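PDB 4NZJ: putative alpha-galactosidase from Bacteroides fragilis, which probably hydrolyses terminal, non-reducing alpha-D-galactose residues of alpha-D-galactosides. Local coordinates for residues 95-101 with 312-316; 150-156 with 204-209; 226-232 with 259-264. All blocks are in the same frame, centred on the assembly; numbering follows the deposited sequence.

All three contacts involve the (beta/alpha)8 barrel. Contact 1 spans 211 residues of chain and encloses the other two, which follow one another in series. It lies at the strand-entry end, where the linker from the N-terminal Ig-like domain meets the approach to strand 315-317. Contacts 2 and 3 instead involve segments that follow barrel strands: the loop after 138-140 meets helix 202-212, and the start of helix 228-243 meets the loop after 250-254. Contact centres are 20 to 28 Å apart, and just contacts 1 and 3 touch, through Asn-316 and Trp-262. Contact 1 thus attaches the Ig-like domain's linker to the barrel, while contacts 2 and 3 each join successive beta-alpha units.

Contact 1: residues 95-101 with 312-316; sequences ELLLTPP and PSGWN
Pro-100 lies over one face of the Trp-315 indole, its CG 3.8 Å from the centroid of the six-membered ring and almost on the ring normal, a CH-pi contact. Pro-101 lies alongside the same side chain, pointing the other way, with CD 3.9 Å from Trp-315 CD1. At the edge of the indole, Trp-315 NE1 donates to Leu-97 O (2.9 Å), which also receives Ser-313 N at 2.9 Å. The two donors reach this oxygen from opposite faces of the carbonyl plane, so one backbone oxygen holds both the Ser-313 backbone and the indole N-H. With OG turned beside its own backbone N (chi1 -48°), Ser-313 places that hydroxyl 2.8 Å from Leu-96 O, to which it donates. A water then donates to both Ser-313 OG and Glu-95 OE1, while the Glu-95 carboxylate pairs with Arg-91. Leu-98 CD2 packs 4.1 Å from Pro-312 CB. Here the linker out of Ig-domain strand 82-92 is fastened at the N-terminal ends of the barrel strands. Ile-20 of strand 20-23 in that domain meets Leu-98 and Thr-99; Trp-315 enters the barrel sheet beside strand 272-274, and the Pro-101 backbone hydrogen-bonds to Leu-358 of strand 358-360.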
loop_
_atom_site.group_PDB
_atom_site.type_symbol
_atom_site.label_atom_id
_atom_site.label_comp_id
_atom_site.label_asym_id
_atom_site.label_seq_id
_atom_site.Cartn_x
_atom_site.Cartn_y
_atom_site.Cartn_z
ATOM N N GLU A 95 -3.073 -16.982 0.067
ATOM C CA GLU A 95 -3.399 -15.632 -0.394
ATOM C C GLU A 95 -2.883 -14.571 0.580
ATOM O O GLU A 95 -3.383 -14.460 1.699
ATOM C CB GLU A 95 -4.915 -15.504 -0.549
ATOM C CG GLU A 95 -5.514 -16.477 -1.557
ATOM C CD GLU A 95 -7.017 -16.647 -1.399
ATOM O OE1 GLU A 95 -7.744 -15.637 -1.413
ATOM O OE2 GLU A 95 -7.473 -17.803 -1.259
ATOM N N LEU A 96 -1.879 -13.802 0.166
ATOM C CA LEU A 96 -1.420 -12.641 0.939
ATOM C C LEU A 96 -1.943 -11.354 0.308
ATOM O O LEU A 96 -2.422 -11.374 -0.820
ATOM C CB LEU A 96 0.111 -12.596 0.996
ATOM C CG LEU A 96 0.819 -13.849 1.508
ATOM C CD1 LEU A 96 2.316 -13.601 1.626
ATOM C CD2 LEU A 96 0.243 -14.291 2.843
ATOM N N LEU A 97 -1.844 -10.240 1.031
ATOM C CA LEU A 97 -2.316 -8.931 0.546
ATOM C C LEU A 97 -3.709 -8.987 -0.072
ATOM O O LEU A 97 -3.911 -8.636 -1.243
ATOM C CB LEU A 97 -1.320 -8.318 -0.442
ATOM C CG LEU A 97 0.087 -8.035 0.080
ATOM C CD1 LEU A 97 0.883 -7.254 -0.962
ATOM C CD2 LEU A 97 0.052 -7.314 1.422
ATOM N N LEU A 98 -4.671 -9.402 0.742
ATOM C CA LEU A 98 -6.070 -9.435 0.337
ATOM C C LEU A 98 -6.616 -8.016 0.154
ATOM O O LEU A 98 -7.642 -7.821 -0.497
ATOM C CB LEU A 98 -6.901 -10.243 1.342
ATOM C CG LEU A 98 -6.597 -11.746 1.286
ATOM C CD1 LEU A 98 -7.224 -12.480 2.460
ATOM C CD2 LEU A 98 -7.070 -12.346 -0.031
ATOM N N THR A 99 -5.912 -7.043 0.737
ATOM C CA THR A 99 -6.054 -5.620 0.413
ATOM C C THR A 99 -4.684 -5.078 0.013
ATOM O O THR A 99 -3.663 -5.700 0.305
ATOM C CB THR A 99 -6.572 -4.811 1.618
ATOM O OG1 THR A 99 -5.615 -4.862 2.683
ATOM C CG2 THR A 99 -7.904 -5.355 2.100
ATOM N N PRO A 100 -4.639 -3.918 -0.673
ATOM C CA PRO A 100 -3.325 -3.415 -1.078
ATOM C C PRO A 100 -2.408 -3.121 0.111
ATOM O O PRO A 100 -2.893 -2.725 1.178
ATOM C CB PRO A 100 -3.659 -2.118 -1.827
ATOM C CG PRO A 100 -5.048 -2.325 -2.316
ATOM C CD PRO A 100 -5.738 -3.133 -1.257
ATOM N N PRO A 101 -1.093 -3.311 -0.068
ATOM C CA PRO A 101 -0.171 -3.022 1.035
ATOM C C PRO A 101 -0.030 -1.522 1.279
ATOM O O PRO A 101 -0.038 -0.735 0.335
ATOM C CB PRO A 101 1.150 -3.613 0.552
ATOM C CG PRO A 101 1.064 -3.545 -0.929
ATOM C CD PRO A 101 -0.381 -3.693 -1.299
ATOM N N PRO A 312 -7.511 -8.889 -5.255
ATOM C CA PRO A 312 -6.916 -9.434 -4.043
ATOM C C PRO A 312 -5.716 -10.325 -4.346
ATOM O O PRO A 312 -5.784 -11.186 -5.228
ATOM C CB PRO A 312 -8.067 -10.233 -3.427
ATOM C CG PRO A 312 -9.287 -9.517 -3.891
ATOM C CD PRO A 312 -8.968 -9.085 -5.295
ATOM N N SER A 313 -4.619 -10.073 -3.641
ATOM C CA SER A 313 -3.381 -10.845 -3.754
ATOM C C SER A 313 -2.603 -10.624 -5.054
ATOM O O SER A 313 -1.703 -11.391 -5.359
ATOM C CB SER A 313 -3.632 -12.341 -3.520
ATOM O OG SER A 313 -4.414 -12.556 -2.352
ATOM N N GLY A 314 -2.921 -9.562 -5.790
ATOM C CA GLY A 314 -2.235 -9.266 -7.040
ATOM C C GLY A 314 -2.555 -7.867 -7.510
ATOM O O GLY A 314 -3.526 -7.674 -8.222
ATOM N N TRP A 315 -1.725 -6.904 -7.113
ATOM C CA TRP A 315 -1.985 -5.486 -7.352
ATOM C C TRP A 315 -1.054 -4.864 -8.389
ATOM O O TRP A 315 0.147 -5.163 -8.426
ATOM C CB TRP A 315 -1.856 -4.718 -6.028
ATOM C CG TRP A 315 -2.635 -5.353 -4.930
ATOM C CD1 TRP A 315 -2.141 -6.095 -3.893
ATOM C CD2 TRP A 315 -4.059 -5.343 -4.770
ATOM N NE1 TRP A 315 -3.169 -6.526 -3.087
ATOM C CE2 TRP A 315 -4.356 -6.089 -3.609
ATOM C CE3 TRP A 315 -5.111 -4.773 -5.490
ATOM C CZ2 TRP A 315 -5.664 -6.272 -3.152
ATOM C CZ3 TRP A 315 -6.415 -4.962 -5.037
ATOM C CH2 TRP A 315 -6.676 -5.711 -3.879
ATOM N N ASN A 316 -1.613 -3.994 -9.230
ATOM C CA ASN A 316 -0.799 -3.138 -10.082
ATOM C C ASN A 316 -0.152 -2.073 -9.204
ATOM O O ASN A 316 -0.842 -1.387 -8.449
ATOM C CB ASN A 316 -1.641 -2.449 -11.153
ATOM C CG ASN A 316 -2.144 -3.403 -12.225
ATOM O OD1 ASN A 316 -1.377 -4.175 -12.804
ATOM N ND2 ASN A 316 -3.440 -3.324 -12.524
HETATM O O HOH W 1 -6.873 -13.689 -3.163
#

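Contact 2: residues 150-156 with 204-209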
loop_
_atom_site.group_PDB
_atom_site.type_symbol
_atom_site.label_atom_id
_atom_site.label_comp_id
_atom_site.label_asym_id
_atom_site.label_seq_id
_atom_site.Cartn_x
_atom_site.Cartn_y
_atom_site.Cartn_z
ATOM N N ARG A 150 29.097 -10.806 -2.416
ATOM C CA ARG A 150 28.653 -11.946 -1.616
ATOM C C ARG A 150 29.830 -12.418 -0.767
ATOM O O ARG A 150 30.984 -12.343 -1.188
ATOM C CB ARG A 150 28.153 -13.072 -2.530
ATOM C CG ARG A 150 27.524 -14.253 -1.802
ATOM C CD ARG A 150 26.729 -15.136 -2.754
ATOM N NE ARG A 150 25.581 -14.426 -3.294
ATOM C CZ ARG A 150 24.367 -14.391 -2.748
ATOM N NH1 ARG A 150 24.090 -15.058 -1.625
ATOM N NH2 ARG A 150 23.414 -13.682 -3.336
ATOM N N GLY A 151 29.554 -12.873 0.446
ATOM C CA GLY A 151 30.595 -13.447 1.279
ATOM C C GLY A 151 31.147 -14.709 0.638
ATOM O O GLY A 151 30.448 -15.380 -0.120
ATOM N N ALA A 152 32.408 -15.027 0.918
ATOM C CA ALA A 152 32.979 -16.294 0.472
ATOM C C ALA A 152 32.192 -17.481 1.043
ATOM O O ALA A 152 32.242 -18.579 0.491
ATOM C CB ALA A 152 34.447 -16.399 0.854
ATOM N N ASP A 153 31.459 -17.248 2.132
ATOM C CA ASP A 153 30.577 -18.270 2.713
ATOM C C ASP A 153 29.271 -18.512 1.941
ATOM O O ASP A 153 28.506 -19.405 2.300
ATOM C CB ASP A 153 30.270 -17.953 4.181
ATOM C CG ASP A 153 29.405 -16.707 4.369
ATOM O OD1 ASP A 153 29.000 -16.045 3.388
ATOM O OD2 ASP A 153 29.120 -16.386 5.539
ATOM N N GLY A 154 29.018 -17.726 0.895
ATOM C CA GLY A 154 27.860 -17.937 0.031
ATOM C C GLY A 154 26.650 -17.108 0.388
ATOM O O GLY A 154 25.603 -17.252 -0.237
ATOM N N HIS A 155 26.788 -16.230 1.385
ATOM C CA HIS A 155 25.672 -15.416 1.868
ATOM C C HIS A 155 25.872 -13.932 1.587
ATOM O O HIS A 155 27.001 -13.435 1.586
ATOM C CB HIS A 155 25.510 -15.601 3.378
ATOM C CG HIS A 155 25.116 -16.986 3.776
ATOM N ND1 HIS A 155 23.825 -17.322 4.114
ATOM C CD2 HIS A 155 25.841 -18.124 3.878
ATOM C CE1 HIS A 155 23.770 -18.609 4.406
ATOM N NE2 HIS A 155 24.981 -19.117 4.273
ATOM N N LEU A 156 24.761 -13.233 1.393
ATOM C CA LEU A 156 24.766 -11.773 1.370
ATOM C C LEU A 156 25.381 -11.280 2.670
ATOM O O LEU A 156 25.206 -11.904 3.726
ATOM C CB LEU A 156 23.347 -11.236 1.226
ATOM C CG LEU A 156 22.673 -11.523 -0.113
ATOM C CD1 LEU A 156 21.179 -11.250 -0.004
ATOM C CD2 LEU A 156 23.305 -10.716 -1.237
ATOM N N THR A 204 19.223 -19.655 -0.819
ATOM C CA THR A 204 20.009 -19.159 0.312
ATOM C C THR A 204 19.494 -17.809 0.803
ATOM O O THR A 204 19.292 -17.599 2.002
ATOM C CB THR A 204 21.500 -19.015 -0.065
ATOM O OG1 THR A 204 22.032 -20.303 -0.391
ATOM C CG2 THR A 204 22.312 -18.423 1.082
ATOM N N ASP A 205 19.287 -16.890 -0.126
ATOM C CA ASP A 205 18.905 -15.538 0.252
ATOM C C ASP A 205 17.519 -15.505 0.899
ATOM O O ASP A 205 17.330 -14.859 1.930
ATOM C CB ASP A 205 19.018 -14.593 -0.940
ATOM C CG ASP A 205 20.460 -14.390 -1.387
ATOM O OD1 ASP A 205 21.379 -14.960 -0.761
ATOM O OD2 ASP A 205 20.676 -13.663 -2.376
ATOM N N ALA A 206 16.570 -16.235 0.320
ATOM C CA ALA A 206 15.224 -16.316 0.884
ATOM C C ALA A 206 15.248 -16.891 2.304
ATOM O O ALA A 206 14.554 -16.382 3.194
ATOM C CB ALA A 206 14.323 -17.149 -0.013
ATOM N N LYS A 207 16.042 -17.936 2.517
ATOM C CA LYS A 207 16.150 -18.550 3.841
ATOM C C LYS A 207 16.755 -17.571 4.841
ATOM O O LYS A 207 16.335 -17.517 5.999
ATOM C CB LYS A 207 16.965 -19.844 3.791
ATOM C CG LYS A 207 16.225 -20.999 3.139
ATOM C CD LYS A 207 14.986 -21.380 3.935
ATOM C CE LYS A 207 14.160 -22.440 3.227
ATOM N NZ LYS A 207 15.015 -23.501 2.627
ATOM N N ASP A 208 17.732 -16.782 4.395
ATOM C CA ASP A 208 18.311 -15.760 5.267
ATOM C C ASP A 208 17.265 -14.699 5.603
ATOM O O ASP A 208 17.093 -14.338 6.777
ATOM C CB ASP A 208 19.542 -15.104 4.628
ATOM C CG ASP A 208 20.802 -15.951 4.751
ATOM O OD1 ASP A 208 20.831 -16.937 5.523
ATOM O OD2 ASP A 208 21.798 -15.611 4.079
ATOM N N PHE A 209 16.557 -14.207 4.585
ATOM C CA PHE A 209 15.507 -13.215 4.818
ATOM C C PHE A 209 14.503 -13.721 5.849
ATOM O O PHE A 209 14.139 -12.997 6.784
ATOM C CB PHE A 209 14.775 -12.832 3.521
ATOM C CG PHE A 209 15.657 -12.235 2.457
ATOM C CD1 PHE A 209 16.807 -11.523 2.782
ATOM C CD2 PHE A 209 15.324 -12.377 1.116
ATOM C CE1 PHE A 209 17.605 -10.976 1.790
ATOM C CE2 PHE A 209 16.117 -11.828 0.124
ATOM C CZ PHE A 209 17.261 -11.133 0.463
HETATM O O HOH W 2 24.829 -19.866 -0.827
HETATM O O HOH W 3 22.384 -14.548 1.722
HETATM O O HOH W 4 23.181 -13.334 4.954
#
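His-155 faces its helix partners Thr-204 and Asp-208 where the backbones come nearest, 7.0 Å between the CA atoms of His-155 and Asp-205, just after a type I turn from Gly-151 to Gly-154 whose Asp-153 OD1 accepts from His-155 N in an Asx turn. Arg-150 grips Asp-205 end-on: NH1 donates to OD1 (2.8 Å) and NH2 to OD2 (2.9 Å), both along syn lone pairs, with guanidinium and carboxylate only 11° from coplanar. Its CG stands anti to the backbone N and the chain bends at chi3 (-65°), which lets NH1 also reach Gly-154 O at 3.0 Å, from above the carbonyl plane. His-155 ND1 donates in its ring plane to the syn lone pair of Asp-208 OD2 (2.7 Å, 176° at the hydrogen), while Thr-204 CG2 sits over one face of the imidazole. Asp-208 OD2 also accepts hydrogen bonds from two waters; one bridges to Leu-156 N and Asp-205 OD1, the other to Leu-156 O. Leu-156 CD1 packs 3.9 Å from Phe-209 CZ. Ser-198 shares the Asp-205 carboxylate, and Tyr-201 makes a cation-pi contact with Arg-150. The loop after barrel strand 138-140 thus lies against helix 202-212, whose Ala-206 packs on helix 228-243.

Contact 3: residues 226-232 with 259-264; sequences VDRVEAM and REPWKW
Two arginines, Arg-228 and Arg-259, lie side by side, pointing opposite ways, in a mixed polar and aromatic contact between the first turn of helix 228-243 and the loop after strand 250-254. Arg-228 reaches over extended, CG anti to its backbone N (chi1 177°), and NH1 bonds to Glu-260 OE1 at 2.7 Å. The oxygen lies in the guanidinium plane and uses its anti lone pair, although the carboxylate itself is turned steeply against that plane. Lys-263 NZ takes the other oxygen, Glu-260 OE2, from above the carboxylate, making a three-member salt-bridge network that would partly balance the two positive charges. Arg-259 bends the other way: NH1 donates to Val-226 O (3.0 Å), and CD rests 3.6 Å from Ala-231 CB. Its NE pairs with Glu-255. Both segments follow consecutive strands of the TIM barrel, 216-220 and 250-254, so the contact joins neighbouring beta-alpha units at the ends where the strands run out. In the conformer described here, one of two, selenomethionine Met-232 lies over the Trp-264 indole, CG 3.6 Å and SE 4.2 Å from the five-membered ring centroid, a Met-aromatic contact that may not hold in the other. Pro-261 CA lies against the opposite face, toward its rim. Trp-264 NE1 donates to Arg-259 O (2.8 Å), and one face of the Arg-228 guanidinium stands over that same oxygen without bonding to it.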
loop_
_atom_site.group_PDB
_atom_site.type_symbol
_atom_site.label_atom_id
_atom_site.label_comp_id
_atom_site.label_asym_id
_atom_site.label_seq_id
_atom_site.Cartn_x
_atom_site.Cartn_y
_atom_site.Cartn_z
ATOM N N VAL A 226 17.018 -8.519 -20.925
ATOM C CA VAL A 226 15.728 -7.937 -21.312
ATOM C C VAL A 226 14.691 -9.032 -21.589
ATOM O O VAL A 226 13.498 -8.846 -21.341
ATOM C CB VAL A 226 15.885 -7.014 -22.548
ATOM C CG1 VAL A 226 14.534 -6.547 -23.078
ATOM C CG2 VAL A 226 16.755 -5.812 -22.201
ATOM N N ASP A 227 15.169 -10.172 -22.078
ATOM C CA ASP A 227 14.347 -11.317 -22.484
ATOM C C ASP A 227 13.229 -11.672 -21.510
ATOM O O ASP A 227 13.471 -11.878 -20.323
ATOM C CB ASP A 227 15.250 -12.533 -22.683
ATOM C CG ASP A 227 16.307 -12.307 -23.752
ATOM O OD1 ASP A 227 15.981 -11.688 -24.787
ATOM O OD2 ASP A 227 17.460 -12.745 -23.556
ATOM N N ARG A 228 12.007 -11.758 -22.029
ATOM C CA ARG A 228 10.830 -11.924 -21.187
ATOM C C ARG A 228 10.741 -13.307 -20.548
ATOM O O ARG A 228 10.384 -13.409 -19.377
ATOM C CB ARG A 228 9.556 -11.632 -21.974
ATOM C CG ARG A 228 8.278 -11.859 -21.188
ATOM C CD ARG A 228 7.131 -11.097 -21.809
ATOM N NE ARG A 228 5.830 -11.581 -21.369
ATOM C CZ ARG A 228 4.674 -11.038 -21.737
ATOM N NH1 ARG A 228 4.651 -9.975 -22.535
ATOM N NH2 ARG A 228 3.533 -11.558 -21.302
ATOM N N VAL A 229 11.043 -14.367 -21.296
ATOM C CA VAL A 229 10.982 -15.715 -20.710
ATOM C C VAL A 229 12.007 -15.823 -19.578
ATOM O O VAL A 229 11.713 -16.380 -18.523
ATOM C CB VAL A 229 11.206 -16.840 -21.736
ATOM C CG1 VAL A 229 11.189 -18.206 -21.054
ATOM C CG2 VAL A 229 10.152 -16.775 -22.832
ATOM N N GLU A 230 13.194 -15.257 -19.789
ATOM C CA GLU A 230 14.226 -15.239 -18.750
ATOM C C GLU A 230 13.754 -14.476 -17.517
ATOM O O GLU A 230 13.896 -14.964 -16.400
ATOM C CB GLU A 230 15.527 -14.632 -19.280
ATOM C CG GLU A 230 16.681 -14.625 -18.283
ATOM C CD GLU A 230 17.161 -16.014 -17.882
ATOM O OE1 GLU A 230 16.939 -16.989 -18.642
ATOM O OE2 GLU A 230 17.782 -16.128 -16.803
ATOM N N ALA A 231 13.197 -13.287 -17.714
ATOM C CA ALA A 231 12.676 -12.510 -16.593
ATOM C C ALA A 231 11.660 -13.326 -15.807
ATOM O O ALA A 231 11.754 -13.441 -14.589
ATOM C CB ALA A 231 12.050 -11.211 -17.076
HETATM N N MSE A 232 10.712 -13.923 -16.519
HETATM C CA MSE A 232 9.640 -14.690 -15.890
HETATM C C MSE A 232 10.219 -15.822 -15.079
HETATM O O MSE A 232 9.760 -16.092 -13.968
HETATM C CB MSE A 232 8.677 -15.227 -16.951
HETATM C CG MSE A 232 7.749 -14.139 -17.475
HETATM SE SE MSE A 232 6.583 -14.831 -18.905
HETATM C CE MSE A 232 5.948 -16.422 -17.933
ATOM N N ARG A 259 7.841 -5.866 -19.515
ATOM C CA ARG A 259 7.459 -7.171 -20.053
ATOM C C ARG A 259 6.000 -7.552 -19.742
ATOM O O ARG A 259 5.678 -8.733 -19.618
ATOM C CB ARG A 259 8.420 -8.238 -19.511
ATOM C CG ARG A 259 9.829 -8.167 -20.091
ATOM C CD ARG A 259 10.897 -8.476 -19.054
ATOM N NE ARG A 259 11.153 -7.304 -18.227
ATOM C CZ ARG A 259 12.153 -6.439 -18.389
ATOM N NH1 ARG A 259 13.065 -6.599 -19.343
ATOM N NH2 ARG A 259 12.239 -5.393 -17.578
ATOM N N GLU A 260 5.124 -6.558 -19.634
ATOM C CA GLU A 260 3.711 -6.790 -19.287
ATOM C C GLU A 260 3.561 -7.687 -18.050
ATOM O O GLU A 260 2.910 -8.731 -18.111
ATOM C CB GLU A 260 2.954 -7.436 -20.458
ATOM C CG GLU A 260 3.013 -6.708 -21.791
ATOM C CD GLU A 260 2.146 -7.390 -22.843
ATOM O OE1 GLU A 260 2.455 -8.529 -23.245
ATOM O OE2 GLU A 260 1.140 -6.790 -23.263
ATOM N N PRO A 261 4.159 -7.290 -16.920
ATOM C CA PRO A 261 4.094 -8.113 -15.703
ATOM C C PRO A 261 2.670 -8.380 -15.215
ATOM O O PRO A 261 2.423 -9.366 -14.515
ATOM C CB PRO A 261 4.863 -7.271 -14.677
ATOM C CG PRO A 261 4.708 -5.874 -15.175
ATOM C CD PRO A 261 4.820 -6.001 -16.659
ATOM N N TRP A 262 1.742 -7.500 -15.560
ATOM C CA TRP A 262 0.332 -7.734 -15.243
ATOM C C TRP A 262 -0.208 -9.042 -15.834
ATOM O O TRP A 262 -1.211 -9.562 -15.339
ATOM C CB TRP A 262 -0.540 -6.549 -15.662
ATOM C CG TRP A 262 -0.254 -5.993 -17.027
ATOM C CD1 TRP A 262 -0.864 -6.330 -18.194
ATOM C CD2 TRP A 262 0.700 -4.974 -17.352
ATOM N NE1 TRP A 262 -0.340 -5.597 -19.235
ATOM C CE2 TRP A 262 0.622 -4.757 -18.740
ATOM C CE3 TRP A 262 1.617 -4.230 -16.605
ATOM C CZ2 TRP A 262 1.424 -3.818 -19.396
ATOM C CZ3 TRP A 262 2.414 -3.305 -17.257
ATOM C CH2 TRP A 262 2.313 -3.110 -18.639
ATOM N N LYS A 263 0.452 -9.577 -16.866
ATOM C CA LYS A 263 0.049 -10.849 -17.476
ATOM C C LYS A 263 0.695 -12.094 -16.862
ATOM O O LYS A 263 0.250 -13.204 -17.136
ATOM C CB LYS A 263 0.331 -10.818 -18.981
ATOM C CG LYS A 263 -0.438 -9.712 -19.675
ATOM C CD LYS A 263 -0.378 -9.786 -21.184
ATOM C CE LYS A 263 -1.396 -8.825 -21.780
ATOM N NZ LYS A 263 -1.224 -8.645 -23.245
ATOM N N TRP A 264 1.732 -11.926 -16.044
ATOM C CA TRP A 264 2.448 -13.089 -15.497
ATOM C C TRP A 264 2.937 -13.007 -14.044
ATOM O O TRP A 264 3.289 -14.038 -13.467
ATOM C CB TRP A 264 3.642 -13.435 -16.394
ATOM C CG TRP A 264 4.619 -12.309 -16.625
ATOM C CD1 TRP A 264 4.686 -11.501 -17.731
ATOM C CD2 TRP A 264 5.686 -11.891 -15.758
ATOM N NE1 TRP A 264 5.717 -10.606 -17.596
ATOM C CE2 TRP A 264 6.353 -10.826 -16.403
ATOM C CE3 TRP A 264 6.151 -12.320 -14.507
ATOM C CZ2 TRP A 264 7.446 -10.169 -15.829
ATOM C CZ3 TRP A 264 7.242 -11.669 -13.942
ATOM C CH2 TRP A 264 7.874 -10.601 -14.604
#